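RNA-binding protein (Sulfolobus solfataricus, PDB 2NRQ) is of unknown function, an archaeal-family member that resembles RNA-binding proteins in structure but is itself unlikely to bind RNA. Local coordinates at residues T17-Y20 with N21-V24; R100-K103 with Q104-I107. All coordinates share one frame; numbering follows the deposited sequence.

Contact 1: T17-Y20 with N21-V24; sequences TEDY and NKIV
The Tyr20 ring carries Val24 over one of its faces: CG2 of Val24 sits 3.6 Å from the ring centroid and 20° off the ring normal, a CH-pi contact displaced toward the CZ side. Asn21, the next residue along, approaches the ring near CD2, where its OD1 lies 3.7 Å away; its amide plane is turned 71° against the ring, so the two flat groups do not stack. Tyr20 CG stands anti to the backbone N (chi1 170°), which swings the ring forward along helix 20-30 and brings it to the valine one turn on. Ile14, Val42 and Ile54, from three strands of the sheet, also touch Tyr20 and tie this first turn to the strands it packs on.

Asp19 occupies the N-cap position. Its OD1 accepts from Lys22 N, the capping bond, although the oxygen is crowded in the model and its exact place is doubtful. The backbone takes over from there: Ile23 N donates to Asp19 O at 3.1 Å, and Val24 N to Tyr20 O at 3.0 Å. Before the cap, Glu18 lays its CB 4.1 Å from Ile23 CD1, a loose apolar touch, while its OE1 accepts from His15 N in the loop behind.

The chemistry divides along the turn. Asp19 answers a backbone N-H at the helix start, and its negative charge would probably be favoured there by the helix dipole, whereas Lys22 NZ stays 6.8 Å from Asp19 OD1 and makes no salt bridge with it. Tyr20, Ile23 and Val24 supply the apolar side, through which the helix start adheres to the sheet.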
loop_
_atom_site.group_PDB
_atom_site.type_symbol
_atom_site.label_atom_id
_atom_site.label_comp_id
_atom_site.label_asym_id
_atom_site.label_seq_id
_atom_site.Cartn_x
_atom_site.Cartn_y
_atom_site.Cartn_z
ATOM N N THR A 17 11.335 16.655 -6.217
ATOM C CA THR A 17 12.100 16.750 -4.984
ATOM C C THR A 17 12.352 15.402 -4.313
ATOM O O THR A 17 13.305 15.250 -3.556
ATOM C CB THR A 17 11.370 17.657 -3.992
ATOM O OG1 THR A 17 11.440 19.004 -4.466
ATOM C CG2 THR A 17 11.980 17.555 -2.597
ATOM N N GLU A 18 11.502 14.420 -4.586
ATOM C CA GLU A 18 11.651 13.111 -3.967
ATOM C C GLU A 18 12.733 12.243 -4.617
ATOM O O GLU A 18 13.067 12.418 -5.790
ATOM C CB GLU A 18 10.300 12.393 -3.973
ATOM C CG GLU A 18 9.220 13.175 -3.220
ATOM C CD GLU A 18 7.879 12.471 -3.185
ATOM O OE1 GLU A 18 7.214 12.379 -4.233
ATOM O OE2 GLU A 18 7.486 12.004 -2.101
ATOM N N ASP A 19 13.300 11.327 -3.837
ATOM C CA ASP A 19 14.325 10.431 -4.344
ATOM C C ASP A 19 13.579 9.212 -4.869
ATOM O O ASP A 19 13.258 8.291 -4.119
ATOM C CB ASP A 19 15.288 10.025 -3.225
ATOM C CG ASP A 19 16.441 9.168 -3.725
ATOM O OD1 ASP A 19 16.183 8.135 -4.382
ATOM O OD2 ASP A 19 17.607 9.524 -3.458
ATOM N N TYR A 20 13.301 9.235 -6.169
ATOM C CA TYR A 20 12.576 8.177 -6.849
ATOM C C TYR A 20 13.162 6.779 -6.669
ATOM O O TYR A 20 12.430 5.828 -6.396
ATOM C CB TYR A 20 12.488 8.510 -8.339
ATOM C CG TYR A 20 11.966 7.377 -9.182
ATOM C CD1 TYR A 20 10.599 7.120 -9.273
ATOM C CD2 TYR A 20 12.846 6.523 -9.843
ATOM C CE1 TYR A 20 10.120 6.035 -9.998
ATOM C CE2 TYR A 20 12.381 5.433 -10.566
ATOM C CZ TYR A 20 11.016 5.190 -10.637
ATOM O OH TYR A 20 10.562 4.071 -11.296
ATOM N N ASN A 21 14.476 6.645 -6.827
ATOM C CA ASN A 21 15.119 5.337 -6.689
ATOM C C ASN A 21 15.012 4.799 -5.267
ATOM O O ASN A 21 14.701 3.622 -5.045
ATOM C CB ASN A 21 16.583 5.433 -7.101
ATOM C CG ASN A 21 16.746 5.811 -8.557
ATOM O OD1 ASN A 21 16.208 5.144 -9.442
ATOM N ND2 ASN A 21 17.490 6.890 -8.815
ATOM N N LYS A 22 15.272 5.682 -4.312
ATOM C CA LYS A 22 15.207 5.347 -2.904
ATOM C C LYS A 22 13.839 4.735 -2.593
ATOM O O LYS A 22 13.750 3.710 -1.920
ATOM C CB LYS A 22 15.435 6.625 -2.084
ATOM C CG LYS A 22 15.793 6.414 -0.626
ATOM C CD LYS A 22 14.647 5.792 0.141
ATOM C CE LYS A 22 15.111 5.398 1.520
ATOM N NZ LYS A 22 16.370 4.589 1.432
ATOM N N ILE A 23 12.773 5.361 -3.090
ATOM C CA ILE A 23 11.413 4.865 -2.864
ATOM C C ILE A 23 11.160 3.501 -3.531
ATOM O O ILE A 23 10.617 2.579 -2.911
ATOM C CB ILE A 23 10.369 5.873 -3.388
ATOM C CG1 ILE A 23 10.564 7.224 -2.709
ATOM C CG2 ILE A 23 8.959 5.369 -3.118
ATOM C CD1 ILE A 23 9.706 8.346 -3.301
ATOM N N VAL A 24 11.561 3.386 -4.794
ATOM C CA VAL A 24 11.389 2.152 -5.561
ATOM C C VAL A 24 12.048 0.993 -4.848
ATOM O O VAL A 24 11.416 -0.039 -4.609
ATOM C CB VAL A 24 12.033 2.259 -6.980
ATOM C CG1 VAL A 24 11.915 0.920 -7.718
ATOM C CG2 VAL A 24 11.355 3.360 -7.780
#

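Contact 2: R100-K103 with Q104-I107; sequences RFDK and QYLI
Asp102 reaches over the first turn of helix 103-109 as its N-cap, meeting Tyr105 with nearly every atom of its side chain. Its CB lies at the edge of the Tyr105 ring, in the ring plane, 3.6 Å from CD2. From there CG turns anti to the backbone N (chi1 -171°), which carries the carboxylate alongside the ring and over the N-terminal end of the helix, its plane 65° from that of the ring. The Gln104 side chain, bent at chi2, folds its amide over the flat of the carboxylate, the two planes 17° apart; Gln104 NE2 is modelled too close to Asp102 CG, so this approach is doubtful. OD2 makes the capping bond, accepting from Tyr105 N through the lone pair that faces away from OD1.

Replacing Asp102 by an alanine would probably leave Tyr105 N without its acceptor at the helix start and take away the carboxylate's contact with Tyr105 CD2. The carboxylate is buried, and its negative charge is likely to be favoured by the N-terminal end of the helix.

Behind the cap the backbone closes the turn, Leu106 N donating to Asp102 O at 3.3 Å. The chain leaves strand 96-101 and enters helix 103-109 through Asp102, and Leu106 goes on to touch Ile121 of strand 121-126 as well as Thr26 and Phe30 of helix 20-30. In the capping bond itself, Tyr105 N stands 2.6 Å from Asp102 OD2.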
loop_
_atom_site.group_PDB
_atom_site.type_symbol
_atom_site.label_atom_id
_atom_site.label_comp_id
_atom_site.label_asym_id
_atom_site.label_seq_id
_atom_site.Cartn_x
_atom_site.Cartn_y
_atom_site.Cartn_z
ATOM N N ARG A 100 -3.753 3.939 2.952
ATOM C CA ARG A 100 -2.736 4.905 2.558
ATOM C C ARG A 100 -1.611 4.994 3.580
ATOM O O ARG A 100 -1.812 5.465 4.689
ATOM C CB ARG A 100 -3.347 6.290 2.328
ATOM C CG ARG A 100 -4.605 6.579 3.071
ATOM C CD ARG A 100 -5.821 6.390 2.181
ATOM N NE ARG A 100 -5.805 7.326 1.067
ATOM C CZ ARG A 100 -6.806 7.498 0.210
ATOM N NH1 ARG A 100 -7.923 6.798 0.333
ATOM N NH2 ARG A 100 -6.687 8.374 -0.777
ATOM N N PHE A 101 -0.422 4.545 3.193
ATOM C CA PHE A 101 0.727 4.557 4.092
ATOM C C PHE A 101 1.634 5.763 3.915
ATOM O O PHE A 101 1.676 6.381 2.849
ATOM C CB PHE A 101 1.523 3.268 3.921
ATOM C CG PHE A 101 0.772 2.046 4.363
ATOM C CD1 PHE A 101 0.607 1.770 5.720
ATOM C CD2 PHE A 101 0.181 1.202 3.430
ATOM C CE1 PHE A 101 -0.135 0.671 6.140
ATOM C CE2 PHE A 101 -0.568 0.096 3.838
ATOM C CZ PHE A 101 -0.727 -0.169 5.198
ATOM N N ASP A 102 2.363 6.090 4.974
ATOM C CA ASP A 102 3.271 7.238 4.985
ATOM C C ASP A 102 4.572 6.964 4.234
ATOM O O ASP A 102 5.321 6.062 4.600
ATOM C CB ASP A 102 3.597 7.603 6.436
ATOM C CG ASP A 102 4.355 8.899 6.556
ATOM O OD1 ASP A 102 3.696 9.954 6.676
ATOM O OD2 ASP A 102 5.607 8.864 6.522
ATOM N N LYS A 103 4.849 7.746 3.196
ATOM C CA LYS A 103 6.080 7.569 2.428
ATOM C C LYS A 103 7.326 7.744 3.291
ATOM O O LYS A 103 8.244 6.933 3.240
ATOM C CB LYS A 103 6.137 8.559 1.261
ATOM C CG LYS A 103 5.346 8.111 0.058
ATOM C CD LYS A 103 5.641 8.954 -1.179
ATOM C CE LYS A 103 5.022 10.329 -1.090
ATOM N NZ LYS A 103 5.020 10.968 -2.422
ATOM N N GLN A 104 7.344 8.814 4.081
ATOM C CA GLN A 104 8.464 9.135 4.967
ATOM C C GLN A 104 8.820 7.960 5.872
ATOM O O GLN A 104 9.959 7.498 5.883
ATOM C CB GLN A 104 8.116 10.348 5.839
ATOM C CG GLN A 104 7.678 11.618 5.083
ATOM C CD GLN A 104 6.187 11.652 4.716
ATOM O OE1 GLN A 104 5.610 12.725 4.518
ATOM N NE2 GLN A 104 5.567 10.482 4.614
ATOM N N TYR A 105 7.835 7.483 6.624
ATOM C CA TYR A 105 8.027 6.370 7.536
ATOM C C TYR A 105 8.538 5.071 6.926
ATOM O O TYR A 105 9.314 4.349 7.560
ATOM C CB TYR A 105 6.726 6.081 8.274
ATOM C CG TYR A 105 6.518 6.961 9.477
ATOM C CD1 TYR A 105 7.312 6.816 10.610
ATOM C CD2 TYR A 105 5.536 7.943 9.482
ATOM C CE1 TYR A 105 7.132 7.620 11.714
ATOM C CE2 TYR A 105 5.350 8.755 10.578
ATOM C CZ TYR A 105 6.150 8.591 11.695
ATOM O OH TYR A 105 5.953 9.392 12.797
ATOM N N LEU A 106 8.110 4.760 5.706
ATOM C CA LEU A 106 8.541 3.516 5.078
ATOM C C LEU A 106 9.975 3.581 4.562
ATOM O O LEU A 106 10.755 2.655 4.767
ATOM C CB LEU A 106 7.607 3.135 3.929
ATOM C CG LEU A 106 7.701 1.649 3.571
ATOM C CD1 LEU A 106 6.773 0.865 4.487
ATOM C CD2 LEU A 106 7.320 1.415 2.123
ATOM N N ILE A 107 10.328 4.674 3.899
ATOM C CA ILE A 107 11.674 4.813 3.360
ATOM C C ILE A 107 12.713 5.177 4.419
ATOM O O ILE A 107 13.905 4.900 4.258
ATOM C CB ILE A 107 11.712 5.864 2.225
ATOM C CG1 ILE A 107 10.902 7.093 2.628
ATOM C CG2 ILE A 107 11.165 5.263 0.944
ATOM C CD1 ILE A 107 10.766 8.129 1.543
#

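Contact 1 precedes contact 2 along the chain, and their centres lie about 12 Å apart on the same side of the molecule's centre. Each is the N-capped start of a helix that follows a strand of the antiparallel sheet: helix 20-30 comes after strand 7-14, helix 103-109 after strand 96-101, with strand 121-126 between these two strands in the sheet. The helix starts meet directly. Glu18 OE2 forms a 2.7 Å salt bridge with Lys103 NZ, which also pairs with Asp119 and bonds Phe13 O, and Ile107 CG2 packs 3.8 Å from Ile23 CA. Both helices are thereby joined to one another as well as to the sheet.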